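Local coordinates for protein Isomerase/lactonizing enzyme (Agrobacterium fabrum str. C58, PDB 2NQL) that is of unassigned function but has the two-domain build of the enolase superfamily, a capping domain beside a barrel domain that carries a sodium ion, at residues L304-G309 with T333-K338; V286-G291 with I310-H315; L13-K18 with L382-R387. All coordinates share one frame; numbering follows the deposited sequence. Where two conformers were deposited one is given.

Contact 1: L304-G309 with T333-K338; sequences LAAEHG and TLSMLK
At the C-terminal end of helix 295-308, on the outside of the barrel domain, the side chain of Met336 lies across the last turn and touches Ala305, Ala306 and Gly309. Its CG stands anti to the carbonyl carbon (chi1 -57°), against the helix backbone; bends at chi2 and chi3 then bring the methyl round to the helix end. Met336 CG sits 3.4 Å from Ala306 CA and 3.9 Å from Ala306 CB, and it also comes within 3.9 Å of the carbonyl carbon, C, of Ala305. Further along, Met336 CE reaches the main chain just past the helix, 3.6 Å from Gly309 C. That is where the helix closes in a Schellman motif: Gly309 takes a positive phi of 59°, and two backbone bonds run back into the final turn. Inside that turn, His308 N donates to Ala305 O at 3.1 Å. The methionine methyl therefore packs against the bare backbone of the motif's glycine. In segment 333-338, Ser335 and Met336 are the two middle residues of a type I beta turn from Leu334 to Leu337, closed by Leu337 N to Leu334 O at 3.2 Å. Ser335 adds a lighter touch, its OG 3.7 Å from Ala306 CB, and its backbone N and Thr333 O hold a glycerol probably left from crystallisation. The turn belongs to the loop leading from helix 322-331 into strand 340-342 of the TIM-barrel-like domain. Backbone bonds from Met336 and Lys338 to Val312, with a salt bridge from Lys338 NZ to Asp311, tie this loop to strand 311-312, which follows the helix in the chain.

Contact 2: V286-G291 with I310-H315; sequences VQPEMG and IDVIPH
Val286 and Val312 pair as neighbours in two parallel strands of the barrel, through two backbone bonds. Val286 N donates to Asp311 O at 2.9 Å and Val286 O accepts from Ile313 N at 2.9 Å, the usual parallel pattern straddling Val312. Beyond this bridge a separate bond joins His315 N to Pro288 O at 2.9 Å, from 39° above the carbonyl plane. Among polar side chains, His315 ND1 donates to Glu289 OE1 at 2.5 Å, meeting the anti lone pair, with OE1 tilted somewhat out of the ring plane; the carboxylate stands 80° from the ring. A bend at chi2 (47°) brings the carboxylate between the His315 ring and the helix start, where OE2 accepts from Gly291 N at 2.8 Å, an N-terminal cap on helix 290-293. Bonds at both oxygens should limit the carboxylate's rotation, which probably helps to orient the imidazole. His315 NE2 bonds a glycerol, probably from the crystallisation liquor, and the side chain also lies about 3 Å from the sodium ion. A water accepts from Met290 N and donates to His315 O. Gln287 NE2 bonds Glu240, which like Glu266 is part of the sodium site, and weakly a water that donates to Ile313 O. Apolar contacts line one face of the strand pair: Val286 CG2 meets Val312 CG2 at 4.0 Å, Val286 CG1 lies 3.9 Å from Ile310 CG2, and the Pro288 ring reaches Val312 CG1. Strands 285-286 and 311-312 are the two ends of a beta-alpha-beta crossover whose connection includes helix 295-308. Phe298 of that helix packs on Pro288 and Pro314, Met274 of helix 271-278 touches Val286 and Ile310, and strand 262-264 flanks 285-286 on its other edge.

Contact 3: L13-K18 with L382-R387; sequences LTQPRK and LGLIER. With SO4 (sulfate ion), chain E.
Leu13, near the end of strand 5-15, meets the chain's C-terminal tail where helix 379-384 gives way to a last short strand. With CG anti to the backbone N (chi1 172°), its branch reaches over so that Leu13 CD1 packs 3.6 Å from Leu384 CB; nearer the backbone, Leu13 CB faces Ile385 CG2 at 4.2 Å. Thr14 crosses to the tail through two waters. One accepts from Thr14 N at 2.9 Å and donates to Leu384 O at 2.7 Å. The other lies 2.7 Å from Thr14 OG1 and donates to Glu386 OE1 at 2.6 Å, bridging hydroxyl and carboxylate. Gln15 comes last: its amide end lies crosswise on the leucine methyl, Gln15 NE2 3.5 Å from Leu384 CD1. Past Gln15 the chain leaves the tail, and Arg17 turns to Asp50 and Tyr21. On the tail itself, Arg387 N gives an almost straight bond of 2.8 Å to O4 of a sulfate, probably from the crystallisation liquor. Direct backbone bonding is found one residue earlier, between Glu386 and Thr12. This makes strand 386-387 an outer member of the antiparallel sheet, next to 5-15, which in turn has 50-59 on its other side; Leu54 of that strand packs against both Leu13 and Ile385, and Trp66 of strand 64-70 also touches Ile385.

Contacts 1 and 2 are neighbours in the barrel domain, their centres 10 Å apart, and their segments alternate along the chain: 286-291, 304-309, 310-315, 333-338. The end of helix 295-308, in contact 1, is followed directly in the chain by strand 311-312 of contact 2, and the two contacts touch directly. Together they run from the barrel's outer surface to the buried polar site by the sodium ion. Contact 3 belongs to the separate antiparallel sheet and joins the two ends of the chain, so the other two are nested within its loop. Its centre lies 27 Å from that of contact 2; the centres of contacts 1 and 3, 35 Å apart, lie on opposite sides of the chain's centre.

Contact 1: L304-G309 with T333-K338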
ATOM      1  N   LEU A 304      14.238  -6.585 -14.610  1.00 25.22           N
ATOM      2  CA  LEU A 304      14.095  -7.833 -13.868  1.00 24.57           C
ATOM      3  C   LEU A 304      13.480  -8.962 -14.701  1.00 26.23           C
ATOM      4  O   LEU A 304      13.889 -10.127 -14.579  1.00 25.42           O
ATOM      5  CB  LEU A 304      13.305  -7.616 -12.566  1.00 24.69           C
ATOM      6  CG  LEU A 304      13.225  -8.830 -11.634  1.00 27.76           C
ATOM      7  CD1 LEU A 304      14.649  -9.293 -11.214  1.00 24.19           C
ATOM      8  CD2 LEU A 304      12.354  -8.497 -10.405  1.00 22.78           C
ATOM      9  N   ALA A 305      12.527  -8.613 -15.571  1.00 23.03           N
ATOM     10  CA  ALA A 305      11.966  -9.584 -16.504  1.00 24.40           C
ATOM     11  C   ALA A 305      13.031 -10.121 -17.467  1.00 21.80           C
ATOM     12  O   ALA A 305      13.067 -11.334 -17.735  1.00 27.01           O
ATOM     13  CB  ALA A 305      10.802  -8.975 -17.283  1.00 21.97           C
ATOM     14  N   ALA A 306      13.873  -9.218 -17.973  1.00 26.12           N
ATOM     15  CA  ALA A 306      15.009  -9.588 -18.847  1.00 30.26           C
ATOM     16  C   ALA A 306      15.986 -10.541 -18.175  1.00 34.52           C
ATOM     17  O   ALA A 306      16.478 -11.481 -18.815  1.00 33.63           O
ATOM     18  CB  ALA A 306      15.741  -8.345 -19.381  1.00 22.67           C
ATOM     19  N   GLU A 307      16.233 -10.328 -16.883  1.00 28.57           N
ATOM     20  CA  GLU A 307      17.074 -11.233 -16.083  1.00 27.05           C
ATOM     21  C   GLU A 307      16.576 -12.668 -16.015  1.00 27.67           C
ATOM     22  O   GLU A 307      17.367 -13.590 -15.787  1.00 35.79           O
ATOM     23  CB  GLU A 307      17.269 -10.699 -14.661  1.00 34.47           C
ATOM     24  CG  GLU A 307      18.236  -9.528 -14.554  1.00 49.32           C
ATOM     25  CD  GLU A 307      18.128  -8.795 -13.219  1.00 68.93           C
ATOM     26  OE1 GLU A 307      17.928  -9.460 -12.178  1.00 70.22           O
ATOM     27  OE2 GLU A 307      18.246  -7.547 -13.213  1.00 75.22           O
ATOM     28  N   HIS A 308      15.272 -12.865 -16.188  1.00 27.87           N
ATOM     29  CA  HIS A 308      14.648 -14.139 -15.903  1.00 26.99           C
ATOM     30  C   HIS A 308      13.894 -14.699 -17.099  1.00 27.26           C
ATOM     31  O   HIS A 308      13.183 -15.711 -16.992  1.00 28.64           O
ATOM     32  CB  HIS A 308      13.780 -14.017 -14.651  1.00 32.26           C
ATOM     33  CG  HIS A 308      14.583 -13.845 -13.400  1.00 33.95           C
ATOM     34  ND1 HIS A 308      15.081 -14.912 -12.683  1.00 38.78           N
ATOM     35  CD2 HIS A 308      14.928 -12.730 -12.710  1.00 29.09           C
ATOM     36  CE1 HIS A 308      15.720 -14.460 -11.617  1.00 29.63           C
ATOM     37  NE2 HIS A 308      15.642 -13.140 -11.612  1.00 39.51           N
ATOM     38  N   GLY A 309      14.073 -14.032 -18.244  1.00 30.70           N
ATOM     39  CA  GLY A 309      13.412 -14.401 -19.485  1.00 29.60           C
ATOM     40  C   GLY A 309      11.901 -14.397 -19.400  1.00 33.30           C
ATOM     41  O   GLY A 309      11.247 -15.256 -19.973  1.00 30.03           O
ATOM     42  N   THR A 333      11.490   0.441 -24.852  1.00 23.31           N
ATOM     43  CA  THR A 333      12.906   0.240 -24.529  1.00 24.14           C
ATOM     44  C   THR A 333      13.205  -1.166 -24.022  1.00 27.28           C
ATOM     45  O   THR A 333      14.370  -1.495 -23.765  1.00 26.80           O
ATOM     46  CB  THR A 333      13.363   1.237 -23.408  1.00 23.55           C
ATOM     47  OG1 THR A 333      12.786   0.831 -22.144  1.00 23.02           O
ATOM     48  CG2 THR A 333      12.960   2.666 -23.758  1.00 22.58           C
ATOM     49  N   LEU A 334      12.167  -1.984 -23.864  1.00 23.15           N
ATOM     50  CA  LEU A 334      12.263  -3.249 -23.136  1.00 24.42           C
ATOM     51  C   LEU A 334      12.479  -4.426 -24.066  1.00 23.30           C
ATOM     52  O   LEU A 334      11.663  -4.694 -24.944  1.00 24.54           O
ATOM     53  CB  LEU A 334      11.030  -3.488 -22.250  1.00 22.09           C
ATOM     54  CG  LEU A 334      10.668  -2.403 -21.213  1.00 21.79           C
ATOM     55  CD1 LEU A 334       9.401  -2.779 -20.401  1.00 26.33           C
ATOM     56  CD2 LEU A 334      11.836  -2.133 -20.275  1.00 23.11           C
ATOM     57  N   SER A 335      13.588  -5.135 -23.851  1.00 27.63           N
ATOM     58  CA  SER A 335      13.952  -6.314 -24.651  1.00 27.47           C
ATOM     59  C   SER A 335      12.929  -7.451 -24.574  1.00 29.47           C
ATOM     60  O   SER A 335      12.738  -8.189 -25.546  1.00 28.69           O
ATOM     61  CB  SER A 335      15.343  -6.804 -24.246  1.00 33.38           C
ATOM     62  OG  SER A 335      15.320  -7.295 -22.913  1.00 27.23           O
ATOM     63  N   MET A 336      12.251  -7.575 -23.429  1.00 25.59           N
ATOM     64  CA  MET A 336      11.259  -8.612 -23.235  1.00 23.33           C
ATOM     65  C   MET A 336       9.824  -8.235 -23.659  1.00 18.05           C
ATOM     66  O   MET A 336       8.905  -9.048 -23.506  1.00 23.81           O
ATOM     67  CB  MET A 336      11.260  -9.053 -21.768  1.00 24.36           C
ATOM     68  CG  MET A 336      12.599  -9.550 -21.256  1.00 27.69           C
ATOM     69  SD  MET A 336      13.264 -10.910 -22.269  1.00 33.46           S
ATOM     70  CE  MET A 336      11.996 -12.167 -22.182  1.00 31.47           C
ATOM     71  N   LEU A 337       9.633  -7.019 -24.176  1.00 22.96           N
ATOM     72  CA  LEU A 337       8.312  -6.602 -24.670  1.00 21.47           C
ATOM     73  C   LEU A 337       7.788  -7.477 -25.815  1.00 30.01           C
ATOM     74  O   LEU A 337       8.433  -7.599 -26.863  1.00 29.18           O
ATOM     75  CB  LEU A 337       8.305  -5.137 -25.106  1.00 23.01           C
ATOM     76  CG  LEU A 337       6.888  -4.617 -25.421  1.00 22.45           C
ATOM     77  CD1 LEU A 337       6.204  -4.228 -24.134  1.00 22.68           C
ATOM     78  CD2 LEU A 337       6.968  -3.429 -26.329  1.00 22.96           C
ATOM     79  N   LYS A 338       6.611  -8.061 -25.609  1.00 23.69           N
ATOM     80  CA  LYS A 338       5.919  -8.782 -26.673  1.00 24.70           C
ATOM     81  C   LYS A 338       4.792  -7.981 -27.323  1.00 32.41           C
ATOM     82  O   LYS A 338       4.433  -8.221 -28.473  1.00 30.49           O
ATOM     83  CB  LYS A 338       5.440 -10.142 -26.185  1.00 27.68           C
ATOM     84  CG  LYS A 338       6.595 -11.066 -25.771  1.00 28.10           C
ATOM     85  CD  LYS A 338       7.431 -11.486 -26.989  1.00 38.48           C
ATOM     86  CE  LYS A 338       8.526 -12.471 -26.634  1.00 48.14           C
ATOM     87  NZ  LYS A 338       9.695 -11.791 -25.967  1.00 51.82           N
TER

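Contact 2: V286-G291 with I310-H315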
ATOM      1  N   VAL A 286       4.775 -10.759 -17.250  1.00 23.76           N
ATOM      2  CA  VAL A 286       4.368  -9.651 -16.385  1.00 19.50           C
ATOM      3  C   VAL A 286       3.642  -8.528 -17.104  1.00 20.27           C
ATOM      4  O   VAL A 286       3.937  -8.197 -18.262  1.00 22.83           O
ATOM      5  CB  VAL A 286       5.495  -9.118 -15.479  1.00 19.20           C
ATOM      6  CG1 VAL A 286       5.972 -10.223 -14.525  1.00 23.35           C
ATOM      7  CG2 VAL A 286       6.654  -8.547 -16.286  1.00 21.40           C
ATOM      8  N   GLN A 287       2.691  -7.941 -16.388  1.00 20.21           N
ATOM      9  CA  GLN A 287       1.696  -7.034 -16.978  1.00 19.29           C
ATOM     10  C   GLN A 287       1.633  -5.705 -16.241  1.00 18.81           C
ATOM     11  O   GLN A 287       0.555  -5.364 -15.711  1.00 20.94           O
ATOM     12  CB  GLN A 287       0.301  -7.685 -16.969  1.00 21.10           C
ATOM     13  CG  GLN A 287       0.230  -9.022 -17.725  1.00 23.36           C
ATOM     14  CD  GLN A 287      -1.080  -9.719 -17.515  1.00 26.09           C
ATOM     15  OE1 GLN A 287      -1.439 -10.052 -16.392  1.00 26.22           O
ATOM     16  NE2 GLN A 287      -1.836  -9.907 -18.595  1.00 23.66           N
ATOM     17  N   PRO A 288       2.758  -4.951 -16.217  1.00 20.28           N
ATOM     18  CA  PRO A 288       2.768  -3.738 -15.414  1.00 22.24           C
ATOM     19  C   PRO A 288       1.744  -2.706 -15.903  1.00 19.74           C
ATOM     20  O   PRO A 288       1.471  -2.603 -17.101  1.00 18.27           O
ATOM     21  CB  PRO A 288       4.196  -3.203 -15.599  1.00 19.08           C
ATOM     22  CG  PRO A 288       4.685  -3.799 -16.887  1.00 21.12           C
ATOM     23  CD  PRO A 288       4.056  -5.154 -16.900  1.00 16.18           C
ATOM     24  N   GLU A 289       1.182  -1.974 -14.955  1.00 16.99           N
ATOM     25  CA  GLU A 289       0.327  -0.852 -15.222  1.00 17.47           C
ATOM     26  C   GLU A 289       1.023   0.459 -14.878  1.00 23.62           C
ATOM     27  O   GLU A 289       1.259   0.778 -13.698  1.00 15.95           O
ATOM     28  CB  GLU A 289      -1.001  -1.014 -14.459  1.00 15.16           C
ATOM     29  CG  GLU A 289      -1.948   0.234 -14.518  1.00 17.37           C
ATOM     30  CD  GLU A 289      -2.105   0.804 -15.933  1.00 17.99           C
ATOM     31  OE1 GLU A 289      -2.629   0.083 -16.816  1.00 21.40           O
ATOM     32  OE2 GLU A 289      -1.706   1.980 -16.166  1.00 18.36           O
ATOM     33  N   MET A 290       1.336   1.229 -15.920  1.00 18.07           N
ATOM     34  CA  MET A 290       2.137   2.441 -15.763  1.00 14.77           C
ATOM     35  C   MET A 290       1.476   3.449 -14.801  1.00 18.88           C
ATOM     36  O   MET A 290       2.178   4.147 -14.058  1.00 19.11           O
ATOM     37  CB  MET A 290       2.327   3.108 -17.129  1.00 16.90           C
ATOM     38  CG  MET A 290       3.015   4.453 -17.083  1.00 16.35           C
ATOM     39  SD  MET A 290       4.672   4.448 -16.336  1.00 19.24           S
ATOM     40  CE  MET A 290       5.615   3.585 -17.583  1.00 15.24           C
ATOM     41  N   GLY A 291       0.140   3.529 -14.809  1.00 19.17           N
ATOM     42  CA  GLY A 291      -0.567   4.489 -13.955  1.00 22.13           C
ATOM     43  C   GLY A 291      -0.394   4.233 -12.456  1.00 19.37           C
ATOM     44  O   GLY A 291      -0.522   5.156 -11.648  1.00 22.43           O
ATOM     45  N   ILE A 310      11.351 -13.437 -18.655  1.00 27.35           N
ATOM     46  CA  ILE A 310       9.903 -13.293 -18.507  1.00 25.99           C
ATOM     47  C   ILE A 310       9.450 -12.266 -19.551  1.00 21.08           C
ATOM     48  O   ILE A 310      10.050 -11.194 -19.645  1.00 22.94           O
ATOM     49  CB  ILE A 310       9.546 -12.823 -17.045  1.00 25.68           C
ATOM     50  CG1 ILE A 310      10.008 -13.903 -16.039  1.00 27.37           C
ATOM     51  CG2 ILE A 310       8.020 -12.552 -16.908  1.00 22.78           C
ATOM     52  CD1 ILE A 310       9.961 -13.513 -14.567  1.00 25.34           C
ATOM     53  N   ASP A 311       8.419 -12.605 -20.336  1.00 23.95           N
ATOM     54  CA  ASP A 311       7.818 -11.655 -21.303  1.00 21.79           C
ATOM     55  C   ASP A 311       7.116 -10.485 -20.598  1.00 23.47           C
ATOM     56  O   ASP A 311       6.610 -10.639 -19.502  1.00 23.76           O
ATOM     57  CB  ASP A 311       6.821 -12.373 -22.211  1.00 27.57           C
ATOM     58  CG  ASP A 311       7.506 -13.349 -23.168  1.00 30.56           C
ATOM     59  OD1 ASP A 311       8.732 -13.245 -23.357  1.00 29.60           O
ATOM     60  OD2 ASP A 311       6.818 -14.213 -23.731  1.00 32.77           O
ATOM     61  N   VAL A 312       7.110  -9.323 -21.236  1.00 24.68           N
ATOM     62  CA  VAL A 312       6.437  -8.138 -20.695  1.00 21.83           C
ATOM     63  C   VAL A 312       5.308  -7.736 -21.650  1.00 20.53           C
ATOM     64  O   VAL A 312       5.550  -7.440 -22.832  1.00 24.45           O
ATOM     65  CB  VAL A 312       7.427  -6.977 -20.507  1.00 23.87           C
ATOM     66  CG1 VAL A 312       6.704  -5.732 -19.986  1.00 22.51           C
ATOM     67  CG2 VAL A 312       8.588  -7.399 -19.569  1.00 20.89           C
ATOM     68  N   ILE A 313       4.078  -7.776 -21.143  1.00 18.76           N
ATOM     69  CA  ILE A 313       2.892  -7.352 -21.903  1.00 18.29           C
ATOM     70  C   ILE A 313       2.060  -6.415 -21.009  1.00 16.16           C
ATOM     71  O   ILE A 313       1.206  -6.889 -20.249  1.00 20.59           O
ATOM     72  CB  ILE A 313       2.062  -8.573 -22.400  1.00 21.95           C
ATOM     73  CG1 ILE A 313       2.951  -9.565 -23.178  1.00 24.80           C
ATOM     74  CG2 ILE A 313       0.894  -8.124 -23.275  1.00 22.47           C
ATOM     75  CD1 ILE A 313       2.262 -10.840 -23.565  1.00 26.91           C
ATOM     76  N   PRO A 314       2.371  -5.103 -21.041  1.00 20.73           N
ATOM     77  CA  PRO A 314       1.753  -4.142 -20.138  1.00 20.86           C
ATOM     78  C   PRO A 314       0.244  -4.013 -20.254  1.00 22.44           C
ATOM     79  O   PRO A 314      -0.357  -4.250 -21.322  1.00 21.64           O
ATOM     80  CB  PRO A 314       2.447  -2.828 -20.483  1.00 20.88           C
ATOM     81  CG  PRO A 314       3.775  -3.243 -21.036  1.00 20.28           C
ATOM     82  CD  PRO A 314       3.392  -4.444 -21.870  1.00 22.32           C
ATOM     83  N   HIS A 315      -0.331  -3.654 -19.114  1.00 21.61           N
ATOM     84  CA  HIS A 315      -1.743  -3.408 -18.909  1.00 19.00           C
ATOM     85  C   HIS A 315      -2.126  -2.032 -19.469  1.00 17.98           C
ATOM     86  O   HIS A 315      -1.266  -1.151 -19.691  1.00 19.78           O
ATOM     87  CB  HIS A 315      -1.935  -3.461 -17.379  1.00 17.99           C
ATOM     88  CG  HIS A 315      -3.345  -3.276 -16.899  1.00 20.02           C
ATOM     89  ND1 HIS A 315      -3.775  -2.110 -16.304  1.00 20.96           N
ATOM     90  CD2 HIS A 315      -4.395  -4.125 -16.856  1.00 29.68           C
ATOM     91  CE1 HIS A 315      -5.034  -2.245 -15.932  1.00 19.45           C
ATOM     92  NE2 HIS A 315      -5.432  -3.463 -16.246  1.00 25.49           N
TER
HETATM   93  O   HOH W   1      -1.448  -7.485 -20.408  1.00 24.73           O
HETATM   94  O   HOH W   2       0.754   0.414 -18.535  1.00 18.09           O

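Contact 3: L13-K18 with L382-R387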
ATOM      1  N   LEU A  13      -9.648  14.763 -13.788  1.00 14.78           N
ATOM      2  CA  LEU A  13     -10.495  14.821 -14.998  1.00 15.93           C
ATOM      3  C   LEU A  13     -11.551  13.743 -14.820  1.00 14.90           C
ATOM      4  O   LEU A  13     -11.222  12.564 -14.696  1.00 18.89           O
ATOM      5  CB  LEU A  13      -9.629  14.577 -16.243  1.00 16.68           C
ATOM      6  CG  LEU A  13     -10.342  14.417 -17.612  1.00 24.79           C
ATOM      7  CD1 LEU A  13     -11.323  15.539 -17.807  1.00 31.99           C
ATOM      8  CD2 LEU A  13      -9.318  14.405 -18.771  1.00 31.40           C
ATOM      9  N   THR A  14     -12.812  14.161 -14.795  1.00 17.68           N
ATOM     10  CA  THR A  14     -13.927  13.257 -14.561  1.00 18.58           C
ATOM     11  C   THR A  14     -14.859  13.395 -15.756  1.00 22.33           C
ATOM     12  O   THR A  14     -15.187  14.510 -16.149  1.00 20.42           O
ATOM     13  CB  THR A  14     -14.734  13.646 -13.291  1.00 21.85           C
ATOM     14  OG1 THR A  14     -13.835  13.825 -12.188  1.00 18.70           O
ATOM     15  CG2 THR A  14     -15.729  12.547 -12.922  1.00 20.68           C
ATOM     16  N   GLN A  15     -15.254  12.261 -16.328  1.00 20.12           N
ATOM     17  CA  GLN A  15     -16.220  12.236 -17.430  1.00 20.15           C
ATOM     18  C   GLN A  15     -17.144  11.030 -17.290  1.00 19.85           C
ATOM     19  O   GLN A  15     -16.768   9.998 -16.693  1.00 19.53           O
ATOM     20  CB  GLN A  15     -15.495  12.122 -18.770  1.00 20.87           C
ATOM     21  CG  GLN A  15     -14.662  13.358 -19.167  1.00 30.43           C
ATOM     22  CD  GLN A  15     -14.540  13.489 -20.655  1.00 35.68           C
ATOM     23  OE1 GLN A  15     -13.789  12.752 -21.293  1.00 37.64           O
ATOM     24  NE2 GLN A  15     -15.300  14.395 -21.225  1.00 28.51           N
ATOM     25  N   PRO A  16     -18.344  11.124 -17.898  1.00 21.82           N
ATOM     26  CA  PRO A  16     -19.217   9.932 -17.977  1.00 17.29           C
ATOM     27  C   PRO A  16     -18.530   8.764 -18.667  1.00 17.57           C
ATOM     28  O   PRO A  16     -17.733   8.969 -19.581  1.00 20.78           O
ATOM     29  CB  PRO A  16     -20.385  10.424 -18.854  1.00 22.18           C
ATOM     30  CG  PRO A  16     -20.439  11.893 -18.639  1.00 23.65           C
ATOM     31  CD  PRO A  16     -18.966  12.301 -18.556  1.00 21.85           C
ATOM     32  N   ARG A  17     -18.817   7.543 -18.216  1.00 19.83           N
ATOM     33  CA  ARG A  17     -18.349   6.322 -18.891  1.00 17.16           C
ATOM     34  C   ARG A  17     -19.074   6.257 -20.248  1.00 20.05           C
ATOM     35  O   ARG A  17     -20.239   6.672 -20.357  1.00 23.73           O
ATOM     36  CB  ARG A  17     -18.709   5.073 -18.083  1.00 21.77           C
ATOM     37  CG  ARG A  17     -18.251   5.095 -16.605  1.00 23.48           C
ATOM     38  CD  ARG A  17     -17.624   3.764 -16.191  1.00 19.54           C
ATOM     39  NE  ARG A  17     -16.609   3.422 -17.178  1.00 28.16           N
ATOM     40  CZ  ARG A  17     -16.093   2.226 -17.398  1.00 34.79           C
ATOM     41  NH1 ARG A  17     -15.194   2.087 -18.371  1.00 32.27           N
ATOM     42  NH2 ARG A  17     -16.443   1.189 -16.657  1.00 28.42           N
ATOM     43  N   LYS A  18     -18.391   5.758 -21.272  1.00 19.20           N
ATOM     44  CA  LYS A  18     -19.011   5.708 -22.596  0.50 22.89           C
ATOM     45  C   LYS A  18     -19.081   4.283 -23.125  1.00 20.26           C
ATOM     46  O   LYS A  18     -19.268   4.048 -24.333  1.00 18.64           O
ATOM     47  CB  LYS A  18     -18.294   6.644 -23.569  0.50 28.88           C
ATOM     48  CG  LYS A  18     -18.558   8.121 -23.316  0.50 36.46           C
ATOM     49  CD  LYS A  18     -17.622   8.967 -24.159  0.50 38.24           C
ATOM     50  CE  LYS A  18     -17.352  10.323 -23.534  0.50 37.73           C
ATOM     51  NZ  LYS A  18     -16.122  10.914 -24.102  0.50 20.34           N
ATOM     52  N   LEU A 382      -8.068  20.767 -20.979  1.00 19.24           N
ATOM     53  CA  LEU A 382      -7.784  21.849 -20.006  1.00 19.76           C
ATOM     54  C   LEU A 382      -9.034  22.568 -19.559  1.00 23.16           C
ATOM     55  O   LEU A 382      -9.077  23.087 -18.443  1.00 20.82           O
ATOM     56  CB  LEU A 382      -6.789  22.865 -20.550  1.00 19.06           C
ATOM     57  CG  LEU A 382      -5.346  22.436 -20.795  1.00 23.86           C
ATOM     58  CD1 LEU A 382      -4.585  23.657 -21.253  1.00 27.08           C
ATOM     59  CD2 LEU A 382      -4.684  21.814 -19.559  1.00 23.88           C
ATOM     60  N   GLY A 383     -10.063  22.577 -20.409  1.00 20.58           N
ATOM     61  CA  GLY A 383     -11.358  23.156 -20.035  1.00 22.38           C
ATOM     62  C   GLY A 383     -12.100  22.299 -19.022  1.00 26.39           C
ATOM     63  O   GLY A 383     -12.947  22.786 -18.295  1.00 27.05           O
ATOM     64  N   LEU A 384     -11.774  21.012 -18.977  1.00 18.96           N
ATOM     65  CA  LEU A 384     -12.517  20.039 -18.160  1.00 18.41           C
ATOM     66  C   LEU A 384     -11.880  19.750 -16.786  1.00 20.95           C
ATOM     67  O   LEU A 384     -12.573  19.368 -15.848  1.00 26.60           O
ATOM     68  CB  LEU A 384     -12.678  18.733 -18.928  1.00 20.73           C
ATOM     69  CG  LEU A 384     -13.478  18.877 -20.233  1.00 23.29           C
ATOM     70  CD1 LEU A 384     -13.617  17.498 -20.898  1.00 32.84           C
ATOM     71  CD2 LEU A 384     -14.838  19.547 -19.938  1.00 28.94           C
ATOM     72  N   ILE A 385     -10.573  19.917 -16.676  1.00 21.59           N
ATOM     73  CA  ILE A 385      -9.898  19.527 -15.423  1.00 17.08           C
ATOM     74  C   ILE A 385     -10.353  20.405 -14.245  1.00 17.10           C
ATOM     75  O   ILE A 385     -10.671  21.578 -14.440  1.00 20.88           O
ATOM     76  CB  ILE A 385      -8.368  19.507 -15.579  1.00 16.97           C
ATOM     77  CG1 ILE A 385      -7.815  20.890 -15.965  1.00 20.11           C
ATOM     78  CG2 ILE A 385      -7.987  18.387 -16.576  1.00 22.15           C
ATOM     79  CD1 ILE A 385      -6.291  20.996 -16.042  1.00 25.22           C
ATOM     80  N   GLU A 386     -10.403  19.821 -13.042  1.00 18.06           N
ATOM     81  CA  GLU A 386     -10.750  20.573 -11.816  1.00 17.24           C
ATOM     82  C   GLU A 386      -9.538  20.454 -10.873  1.00 20.04           C
ATOM     83  O   GLU A 386      -8.957  19.375 -10.760  1.00 16.44           O
ATOM     84  CB  GLU A 386     -11.950  19.921 -11.103  1.00 18.23           C
ATOM     85  CG  GLU A 386     -13.274  19.956 -11.857  1.00 32.09           C
ATOM     86  CD  GLU A 386     -14.429  19.284 -11.074  1.00 49.45           C
ATOM     87  OE1 GLU A 386     -14.465  18.030 -10.939  1.00 37.97           O
ATOM     88  OE2 GLU A 386     -15.320  20.025 -10.600  1.00 39.63           O
ATOM     89  N   ARG A 387      -9.179  21.553 -10.218  1.00 20.43           N
ATOM     90  CA  ARG A 387      -8.163  21.526  -9.172  0.50 18.54           C
ATOM     91  C   ARG A 387      -8.588  20.631  -8.012  1.00 17.09           C
ATOM     92  O   ARG A 387      -9.768  20.560  -7.668  1.00 20.12           O
ATOM     93  CB  ARG A 387      -7.877  22.942  -8.666  0.50 19.89           C
ATOM     94  CG  ARG A 387      -7.317  23.878  -9.725  0.50 23.42           C
ATOM     95  CD  ARG A 387      -6.664  25.097  -9.094  0.50 30.84           C
ATOM     96  NE  ARG A 387      -6.145  26.020 -10.099  0.50 32.44           N
ATOM     97  CZ  ARG A 387      -4.980  25.869 -10.721  0.50 29.52           C
ATOM     98  NH1 ARG A 387      -4.208  24.828 -10.443  0.50  8.72           N
ATOM     99  NH2 ARG A 387      -4.588  26.760 -11.621  0.50 36.66           N
TER
HETATM  100  S   SO4 E1008     -11.824  24.434 -10.544  1.00 70.76           S
HETATM  101  O1  SO4 E1008     -12.721  23.277 -10.473  1.00 77.19           O
HETATM  102  O2  SO4 E1008     -12.287  25.359 -11.583  1.00 88.02           O
HETATM  103  O3  SO4 E1008     -11.784  25.126  -9.254  1.00 85.88           O
HETATM  104  O4  SO4 E1008     -10.486  23.979 -10.877  1.00 38.61           O
HETATM  105  O   HOH W   3     -12.900  16.357 -12.077  1.00 17.61           O
HETATM  106  O   HOH W   4     -13.271  17.052 -14.762  1.00 20.11           O